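Long-range contacts in mitochondrial RNA-binding protein 2 (Trypanosoma brucei, PDB 2GIA), which forms a guide-RNA binding complex with its partner MRP1 and probably helps match guide RNA to mRNA in mitochondrial RNA editing: residues 121-127 / 139-145; 133-137 / 169-173; 43-47 / 175-179. All blocks are in the same frame, centred on the assembly; numbering follows the deposited sequence.

Contact 1 (121-127 / 139-145); sequences RYTNATF and LKCTSTR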
loop_
_atom_site.group_PDB
_atom_site.type_symbol
_atom_site.label_atom_id
_atom_site.label_comp_id
_atom_site.label_asym_id
_atom_site.label_seq_id
_atom_site.Cartn_x
_atom_site.Cartn_y
_atom_site.Cartn_z
ATOM N N ARG D 121 27.537 21.032 -0.589
ATOM C CA ARG D 121 28.292 22.249 -0.307
ATOM C C ARG D 121 27.377 23.303 0.293
ATOM O O ARG D 121 27.798 24.427 0.588
ATOM C CB ARG D 121 28.974 22.779 -1.574
ATOM C CG ARG D 121 30.495 22.499 -1.614
ATOM C CD ARG D 121 31.242 23.135 -0.416
ATOM N NE ARG D 121 30.960 22.469 0.863
ATOM C CZ ARG D 121 31.185 23.002 2.066
ATOM N NH1 ARG D 121 31.700 24.224 2.180
ATOM N NH2 ARG D 121 30.899 22.309 3.163
ATOM N N TYR D 122 26.121 22.920 0.480
ATOM C CA TYR D 122 25.128 23.801 1.068
ATOM C C TYR D 122 24.483 23.114 2.268
ATOM O O TYR D 122 23.953 23.775 3.161
ATOM C CB TYR D 122 24.060 24.175 0.028
ATOM C CG TYR D 122 24.589 25.076 -1.072
ATOM C CD1 TYR D 122 25.177 26.307 -0.762
ATOM C CD2 TYR D 122 24.545 24.684 -2.414
ATOM C CE1 TYR D 122 25.716 27.126 -1.759
ATOM C CE2 TYR D 122 25.083 25.494 -3.426
ATOM C CZ TYR D 122 25.670 26.716 -3.090
ATOM O OH TYR D 122 26.225 27.525 -4.069
ATOM N N THR D 123 24.554 21.785 2.308
ATOM C CA THR D 123 23.935 21.059 3.412
ATOM C C THR D 123 24.731 19.909 4.007
ATOM O O THR D 123 25.368 19.135 3.299
ATOM C CB THR D 123 22.558 20.492 3.001
ATOM O OG1 THR D 123 22.728 19.513 1.972
ATOM C CG2 THR D 123 21.679 21.583 2.478
ATOM N N ASN D 124 24.686 19.816 5.328
ATOM C CA ASN D 124 25.333 18.740 6.058
ATOM C C ASN D 124 24.277 18.297 7.091
ATOM O O ASN D 124 24.123 18.909 8.147
ATOM C CB ASN D 124 26.624 19.253 6.722
ATOM C CG ASN D 124 27.180 18.293 7.758
ATOM O OD1 ASN D 124 26.907 17.089 7.722
ATOM N ND2 ASN D 124 27.981 18.823 8.690
ATOM N N ALA D 125 23.543 17.231 6.784
ATOM C CA ALA D 125 22.490 16.775 7.706
ATOM C C ALA D 125 22.495 15.290 8.009
ATOM O O ALA D 125 23.046 14.491 7.233
ATOM C CB ALA D 125 21.121 17.164 7.146
ATOM N N THR D 126 21.890 14.934 9.149
ATOM C CA THR D 126 21.728 13.536 9.570
ATOM C C THR D 126 20.262 13.299 9.965
ATOM O O THR D 126 19.557 14.238 10.399
ATOM C CB THR D 126 22.606 13.134 10.826
ATOM O OG1 THR D 126 22.092 13.764 12.006
ATOM C CG2 THR D 126 24.074 13.511 10.593
ATOM N N PHE D 127 19.809 12.049 9.822
ATOM C CA PHE D 127 18.451 11.670 10.198
ATOM C C PHE D 127 18.685 10.390 10.981
ATOM O O PHE D 127 19.199 9.424 10.449
ATOM C CB PHE D 127 17.575 11.395 8.942
ATOM C CG PHE D 127 16.147 11.087 9.267
ATOM C CD1 PHE D 127 15.261 12.117 9.596
ATOM C CD2 PHE D 127 15.689 9.770 9.283
ATOM C CE1 PHE D 127 13.920 11.853 9.949
ATOM C CE2 PHE D 127 14.370 9.486 9.630
ATOM C CZ PHE D 127 13.475 10.535 9.966
ATOM N N LEU D 139 15.750 15.077 12.594
ATOM C CA LEU D 139 16.445 15.627 11.431
ATOM C C LEU D 139 17.289 16.814 12.006
ATOM O O LEU D 139 16.725 17.737 12.613
ATOM C CB LEU D 139 15.449 16.184 10.390
ATOM C CG LEU D 139 16.071 16.897 9.163
ATOM C CD1 LEU D 139 16.969 15.952 8.436
ATOM C CD2 LEU D 139 15.008 17.443 8.200
ATOM N N LYS D 140 18.612 16.737 11.863
ATOM C CA LYS D 140 19.564 17.777 12.342
ATOM C C LYS D 140 20.335 18.213 11.110
ATOM O O LYS D 140 20.898 17.374 10.398
ATOM C CB LYS D 140 20.582 17.208 13.331
ATOM C CG LYS D 140 20.015 16.428 14.493
ATOM C CD LYS D 140 21.115 15.561 15.116
ATOM C CE LYS D 140 20.607 14.610 16.201
ATOM N NZ LYS D 140 21.748 13.764 16.673
ATOM N N CYS D 141 20.397 19.517 10.869
ATOM C CA CYS D 141 21.064 20.003 9.684
ATOM C C CYS D 141 21.806 21.312 9.923
ATOM O O CYS D 141 21.374 22.149 10.714
ATOM C CB CYS D 141 20.012 20.225 8.595
ATOM S SG CYS D 141 20.650 20.788 6.980
ATOM N N THR D 142 22.926 21.473 9.238
ATOM C CA THR D 142 23.680 22.717 9.314
ATOM C C THR D 142 23.732 23.160 7.869
ATOM O O THR D 142 24.376 22.514 7.058
ATOM C CB THR D 142 25.119 22.503 9.815
ATOM O OG1 THR D 142 25.719 21.417 9.105
ATOM C CG2 THR D 142 25.128 22.199 11.271
ATOM N N SER D 143 23.017 24.224 7.529
ATOM C CA SER D 143 23.028 24.723 6.149
ATOM C C SER D 143 24.073 25.828 5.980
ATOM O O SER D 143 24.459 26.485 6.959
ATOM C CB SER D 143 21.657 25.296 5.757
ATOM O OG SER D 143 20.651 24.292 5.751
ATOM N N THR D 144 24.526 26.015 4.742
ATOM C CA THR D 144 25.504 27.054 4.422
ATOM C C THR D 144 25.214 27.647 3.049
ATOM O O THR D 144 24.706 26.962 2.155
ATOM C CB THR D 144 26.958 26.529 4.424
ATOM O OG1 THR D 144 27.094 25.482 3.458
ATOM C CG2 THR D 144 27.340 26.010 5.811
ATOM N N ARG D 145 25.532 28.929 2.899
ATOM C CA ARG D 145 25.311 29.654 1.651
ATOM C C ARG D 145 26.356 30.759 1.534
ATOM O O ARG D 145 26.991 31.129 2.527
ATOM C CB ARG D 145 23.921 30.291 1.656
ATOM C CG ARG D 145 23.677 31.140 2.893
ATOM C CD ARG D 145 22.274 31.720 2.939
ATOM N NE ARG D 145 22.061 32.740 1.919
ATOM C CZ ARG D 145 20.945 33.455 1.806
ATOM N NH1 ARG D 145 19.943 33.247 2.662
ATOM N NH2 ARG D 145 20.828 34.373 0.843
#

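Contact 2 (133-137 / 169-173); sequences APYTF and DVAES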
loop_
_atom_site.group_PDB
_atom_site.type_symbol
_atom_site.label_atom_id
_atom_site.label_comp_id
_atom_site.label_asym_id
_atom_site.label_seq_id
_atom_site.Cartn_x
_atom_site.Cartn_y
_atom_site.Cartn_z
ATOM N N ALA D 133 12.128 8.123 22.634
ATOM C CA ALA D 133 10.869 7.412 22.461
ATOM C C ALA D 133 10.888 6.510 21.211
ATOM O O ALA D 133 11.415 6.902 20.168
ATOM C CB ALA D 133 9.742 8.433 22.359
ATOM N N PRO D 134 10.321 5.297 21.306
ATOM C CA PRO D 134 10.331 4.419 20.128
ATOM C C PRO D 134 9.577 5.043 18.968
ATOM O O PRO D 134 8.622 5.806 19.147
ATOM C CB PRO D 134 9.632 3.142 20.620
ATOM C CG PRO D 134 9.878 3.153 22.089
ATOM C CD PRO D 134 9.682 4.619 22.450
ATOM N N TYR D 135 10.020 4.707 17.768
ATOM C CA TYR D 135 9.362 5.198 16.579
ATOM C C TYR D 135 9.390 6.715 16.399
ATOM O O TYR D 135 8.493 7.258 15.756
ATOM C CB TYR D 135 7.909 4.695 16.578
ATOM C CG TYR D 135 7.813 3.172 16.675
ATOM C CD1 TYR D 135 8.379 2.363 15.694
ATOM C CD2 TYR D 135 7.218 2.550 17.779
ATOM C CE1 TYR D 135 8.366 0.985 15.799
ATOM C CE2 TYR D 135 7.202 1.148 17.898
ATOM C CZ TYR D 135 7.778 0.379 16.902
ATOM O OH TYR D 135 7.771 -0.995 16.980
ATOM N N THR D 136 10.386 7.402 16.972
ATOM C CA THR D 136 10.510 8.865 16.802
ATOM C C THR D 136 11.901 9.093 16.221
ATOM O O THR D 136 12.824 8.303 16.443
ATOM C CB THR D 136 10.348 9.690 18.125
ATOM O OG1 THR D 136 11.419 9.384 19.025
ATOM C CG2 THR D 136 8.989 9.384 18.783
ATOM N N PHE D 137 12.035 10.176 15.469
ATOM C CA PHE D 137 13.267 10.438 14.764
ATOM C C PHE D 137 13.625 11.903 14.807
ATOM O O PHE D 137 12.783 12.740 15.131
ATOM C CB PHE D 137 13.110 9.991 13.311
ATOM C CG PHE D 137 12.839 8.522 13.172
ATOM C CD1 PHE D 137 13.882 7.625 12.956
ATOM C CD2 PHE D 137 11.553 8.020 13.351
ATOM C CE1 PHE D 137 13.644 6.239 12.925
ATOM C CE2 PHE D 137 11.307 6.639 13.320
ATOM C CZ PHE D 137 12.350 5.751 13.108
ATOM N N ASP D 169 7.671 13.180 15.785
ATOM C CA ASP D 169 7.083 12.275 16.779
ATOM C C ASP D 169 6.522 11.019 16.069
ATOM O O ASP D 169 6.763 10.812 14.881
ATOM C CB ASP D 169 6.008 12.985 17.645
ATOM C CG ASP D 169 4.726 13.341 16.878
ATOM O OD1 ASP D 169 4.511 12.858 15.746
ATOM O OD2 ASP D 169 3.907 14.113 17.430
ATOM N N VAL D 170 5.826 10.160 16.801
ATOM C CA VAL D 170 5.320 8.921 16.223
ATOM C C VAL D 170 4.460 9.131 14.989
ATOM O O VAL D 170 4.602 8.394 14.019
ATOM C CB VAL D 170 4.510 8.113 17.227
ATOM C CG1 VAL D 170 3.953 6.860 16.569
ATOM C CG2 VAL D 170 5.387 7.735 18.376
ATOM N N ALA D 171 3.562 10.100 15.042
ATOM C CA ALA D 171 2.685 10.392 13.902
ATOM C C ALA D 171 3.460 10.971 12.729
ATOM O O ALA D 171 3.282 10.553 11.598
ATOM C CB ALA D 171 1.570 11.367 14.315
ATOM N N GLU D 172 4.297 11.963 12.996
ATOM C CA GLU D 172 5.072 12.620 11.936
ATOM C C GLU D 172 6.046 11.687 11.232
ATOM O O GLU D 172 6.281 11.823 10.018
ATOM C CB GLU D 172 5.812 13.843 12.543
ATOM C CG GLU D 172 4.798 14.853 13.091
ATOM C CD GLU D 172 5.393 15.886 14.105
ATOM O OE1 GLU D 172 6.426 15.599 14.747
ATOM O OE2 GLU D 172 4.797 16.973 14.251
ATOM N N SER D 173 6.608 10.739 11.978
ATOM C CA SER D 173 7.542 9.785 11.426
ATOM C C SER D 173 6.777 8.817 10.517
ATOM O O SER D 173 7.255 8.446 9.446
ATOM C CB SER D 173 8.202 8.991 12.554
ATOM O OG SER D 173 9.003 9.855 13.336
HETATM O O HOH W 1 6.076 6.097 14.017
#

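Contact 3 (43-47 / 175-179); sequences PPAFD and MLQRF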
loop_
_atom_site.group_PDB
_atom_site.type_symbol
_atom_site.label_atom_id
_atom_site.label_comp_id
_atom_site.label_asym_id
_atom_site.label_seq_id
_atom_site.Cartn_x
_atom_site.Cartn_y
_atom_site.Cartn_z
ATOM N N PRO D 43 2.907 20.396 -5.629
ATOM C CA PRO D 43 3.657 19.180 -5.314
ATOM C C PRO D 43 3.016 18.345 -4.195
ATOM O O PRO D 43 2.464 18.888 -3.236
ATOM C CB PRO D 43 5.000 19.725 -4.840
ATOM C CG PRO D 43 5.146 21.027 -5.634
ATOM C CD PRO D 43 3.769 21.596 -5.534
ATOM N N PRO D 44 3.075 17.011 -4.321
ATOM C CA PRO D 44 2.509 16.175 -3.250
ATOM C C PRO D 44 3.326 16.575 -2.005
ATOM O O PRO D 44 4.542 16.781 -2.102
ATOM C CB PRO D 44 2.854 14.760 -3.704
ATOM C CG PRO D 44 2.698 14.866 -5.196
ATOM C CD PRO D 44 3.377 16.226 -5.530
ATOM N N ALA D 45 2.708 16.646 -0.834
ATOM C CA ALA D 45 3.467 17.114 0.345
ATOM C C ALA D 45 2.716 16.901 1.648
ATOM O O ALA D 45 1.535 16.574 1.667
ATOM C CB ALA D 45 3.690 18.653 0.198
ATOM N N PHE D 46 3.417 17.073 2.748
ATOM C CA PHE D 46 2.738 17.104 4.052
ATOM C C PHE D 46 3.510 18.132 4.886
ATOM O O PHE D 46 4.649 18.443 4.572
ATOM C CB PHE D 46 2.661 15.757 4.782
ATOM C CG PHE D 46 3.980 15.203 5.238
ATOM C CD1 PHE D 46 4.377 15.334 6.572
ATOM C CD2 PHE D 46 4.813 14.507 4.339
ATOM C CE1 PHE D 46 5.586 14.786 7.025
ATOM C CE2 PHE D 46 6.035 13.947 4.793
ATOM C CZ PHE D 46 6.414 14.093 6.134
ATOM N N ASP D 47 2.890 18.670 5.933
ATOM C CA ASP D 47 3.566 19.682 6.755
ATOM C C ASP D 47 3.883 19.141 8.122
ATOM O O ASP D 47 3.063 18.379 8.681
ATOM C CB ASP D 47 2.646 20.887 6.937
ATOM C CG ASP D 47 2.130 21.422 5.644
ATOM O OD1 ASP D 47 2.932 21.551 4.699
ATOM O OD2 ASP D 47 0.915 21.728 5.563
ATOM N N MET D 175 4.026 9.519 9.018
ATOM C CA MET D 175 3.699 10.304 7.839
ATOM C C MET D 175 4.860 10.347 6.866
ATOM O O MET D 175 4.662 10.201 5.673
ATOM C CB MET D 175 3.320 11.737 8.207
ATOM C CG MET D 175 1.972 11.843 8.893
ATOM S SD MET D 175 1.645 13.527 9.539
ATOM C CE MET D 175 1.394 14.227 7.987
ATOM N N LEU D 176 6.077 10.543 7.374
ATOM C CA LEU D 176 7.238 10.593 6.486
ATOM C C LEU D 176 7.469 9.213 5.843
ATOM O O LEU D 176 7.794 9.137 4.665
ATOM C CB LEU D 176 8.493 11.044 7.276
ATOM C CG LEU D 176 9.792 11.136 6.455
ATOM C CD1 LEU D 176 9.673 12.245 5.392
ATOM C CD2 LEU D 176 10.970 11.396 7.404
ATOM N N GLN D 177 7.295 8.124 6.603
ATOM C CA GLN D 177 7.516 6.804 6.016
ATOM C C GLN D 177 6.503 6.539 4.880
ATOM O O GLN D 177 6.873 6.008 3.835
ATOM C CB GLN D 177 7.443 5.705 7.120
ATOM C CG GLN D 177 8.040 4.270 6.741
ATOM C CD GLN D 177 7.142 3.429 5.804
ATOM O OE1 GLN D 177 5.930 3.606 5.784
ATOM N NE2 GLN D 177 7.745 2.477 5.052
ATOM N N ARG D 178 5.229 6.902 5.076
ATOM C CA ARG D 178 4.228 6.666 4.002
ATOM C C ARG D 178 4.485 7.595 2.815
ATOM O O ARG D 178 4.322 7.209 1.653
ATOM C CB ARG D 178 2.791 6.867 4.529
ATOM C CG ARG D 178 2.414 5.898 5.689
ATOM C CD ARG D 178 2.913 4.451 5.413
ATOM N NE ARG D 178 2.355 3.829 4.188
ATOM C CZ ARG D 178 2.861 2.739 3.593
ATOM N NH1 ARG D 178 3.954 2.141 4.089
ATOM N NH2 ARG D 178 2.233 2.186 2.548
ATOM N N PHE D 179 4.851 8.838 3.113
ATOM C CA PHE D 179 5.135 9.799 2.057
ATOM C C PHE D 179 6.288 9.306 1.175
ATOM O O PHE D 179 6.168 9.296 -0.048
ATOM C CB PHE D 179 5.505 11.167 2.657
ATOM C CG PHE D 179 5.856 12.202 1.599
ATOM C CD1 PHE D 179 7.184 12.410 1.227
ATOM C CD2 PHE D 179 4.866 12.957 0.991
ATOM C CE1 PHE D 179 7.509 13.367 0.271
ATOM C CE2 PHE D 179 5.167 13.932 0.027
ATOM C CZ PHE D 179 6.500 14.141 -0.334
#

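Contact 1 (121-127 / 139-145)
Asn124 and Thr142 lie side by side on one face of an antiparallel hairpin and point the same way. Asn124 CB sits 3.3 Å from Thr142 OG1. That hydroxyl lies between its own backbone N and carbonyl carbon (chi1 48°), which turns it back toward the facing strand. Thr142 OG1 donates to Asn124 O at 3.1 Å, in the carbonyl plane and on a lone pair. Thr142 N bonds the same oxygen from above that plane, so two donors grip one acceptor. Thr126 and Lys140 form the next pair on this face. Thr126 OG1 rests 3.7 Å from Lys140 CD, on an extended lysine chain. Their backbones are joined by two nearly straight bonds.

On the other face Ala125, Cys141, Phe127 and Leu139 make the apolar contacts. Ala125 and Cys141 are a non-hydrogen-bonded pair, with Ala125 CB 3.6 Å from Cys141 CB. Phe127 and Leu139 cross at about a right angle, and Phe127 CD1 lies 4.1 Å from Leu139 CB. Just before the first strand, Thr144 O lies in the ring plane of Tyr122, at its edge, 3.0 Å from Tyr122 CD1.

The two strands are the inner pair of a four-stranded antiparallel sheet, between 116-119 and 160-168. Ser143 OG, the polar exception on the apolar face, bonds Trp164 of strand 160-168. Phe127 reaches helix 101-109, where it meets Phe105, Val108 and Leu109.

Contact 2 (133-137 / 169-173)
The backbones of Thr136 and Asp169 come closest, with CA atoms 4.8 Å apart, where a type II turn from Ala133 to Thr136 meets the start of helix 170-187. Val170 carries much of the side-chain contact. Val170 CG2 meets Thr136 CG2 at 4.0 Å, the two side chains crossing obliquely. The same methyl also lies near Pro134 O and, more loosely, Tyr135 CB. Thr136 uses its two branches differently. CG2 faces the helix, while Thr136 OG1, held between the backbone N and the carbonyl carbon (chi1 65°), turns back to donate to Ala133 O at 2.7 Å. This bond ties the two ends of the turn together.

The helix begins with a capping box. Asp169 is the N-cap, and Asp169 OD1 accepts from Glu172 N in an almost straight bond of 2.9 Å, nearly along the carboxylate C-O axis. Glu172 OE1 in return accepts from Asp169 N, on its anti side. The other carboxylate oxygen, Asp169 OD2, is hydrogen-bonded to Tyr76 of the mitochondrial RNA-binding protein 1 chain. Arg84 of that chain packs on Tyr135 and Val170, so the partner subunit borders this junction.

Ser173 lies one turn into the helix. Its hydroxyl donates to Asp169 O from above the carbonyl plane, and Ser173 N bonds the same oxygen. Ser173 OG also lies in the plane of the Phe137 ring, at its edge, 3.1 Å from Phe137 CD2. The Phe137 side chain also packs on Val108 and Leu109 of helix 101-109. A water bridges the two backbones: it donates to Tyr135 O at 3.2 Å and to Val170 O at 2.7 Å.

Contact 3 (43-47 / 175-179)
Phe46 packs against Phe179 in an offset edge-to-face pair, where strand 45-50 of a four-stranded antiparallel sheet meets helix 170-187. The short strand and helix segments run nearly antiparallel, at 173°, with axes 9.7 Å apart. The Phe46 side chain fills much of that gap. Its CG lies between the backbone N and the carbonyl carbon (chi1 67°), and its ring reaches the helix between Met175, Leu176 and Phe179.

The packing is tight here. The edge of Phe46 points to the face of Phe179, with ring centroids 5.3 Å apart and planes at 62°. Phe46 CE2 also meets Phe179 CB at 3.5 Å. Met175 CB stands over one face of the Phe46 ring in a CH-pi contact. The Met175 chain bends at chi3 and brings Met175 CE to within 3.5 Å of Phe46 CD1. Its sulfur lies oblique to the ring in a Met-aromatic contact. Leu176 CD1 adds to the edge of Phe46, near CZ.

The contact is looser toward Pro44, whose CB is 4.5 Å from Phe179 CE2. Asp47 and Arg178 take no part in the packing and are partly exposed. Their polar ends pair elsewhere: Asp47 OD1 with Arg63, and Arg178 NE with Asp144 of the mitochondrial RNA-binding protein 1 chain. Phe147 and Phe149 of that chain meet the Phe179 ring, so this core continues into the subunit interface. Pro44 O lies at the edge of the Phe179 ring, near its plane, 3.6 Å from Phe179 CE2.

How the contacts relate
Contacts 2 and 3 share helix 170-187, with centres 14 Å apart. Contact 2 takes its first turn and contact 3 the next. They touch where Phe46 CE1 of contact 3 lies 4.3 Å from Glu172 O of contact 2. Contact 1 is farther away, its centre 21 Å from contact 2 and 20 Å from contact 3. Phe127 still joins it to both: Phe127 CZ is 3.4 Å from Phe137 CB and 3.7 Å from Leu176 CD2. Along the chain, the segments of contacts 1 and 2 alternate, and contact 3 spans both. One chain of mitochondrial RNA-binding protein 1 borders contact 2 and two border contact 3; no other protein chain touches contact 1. There, acetic acid, probably from the crystallisation liquor, lies beside Asn124 and Thr142.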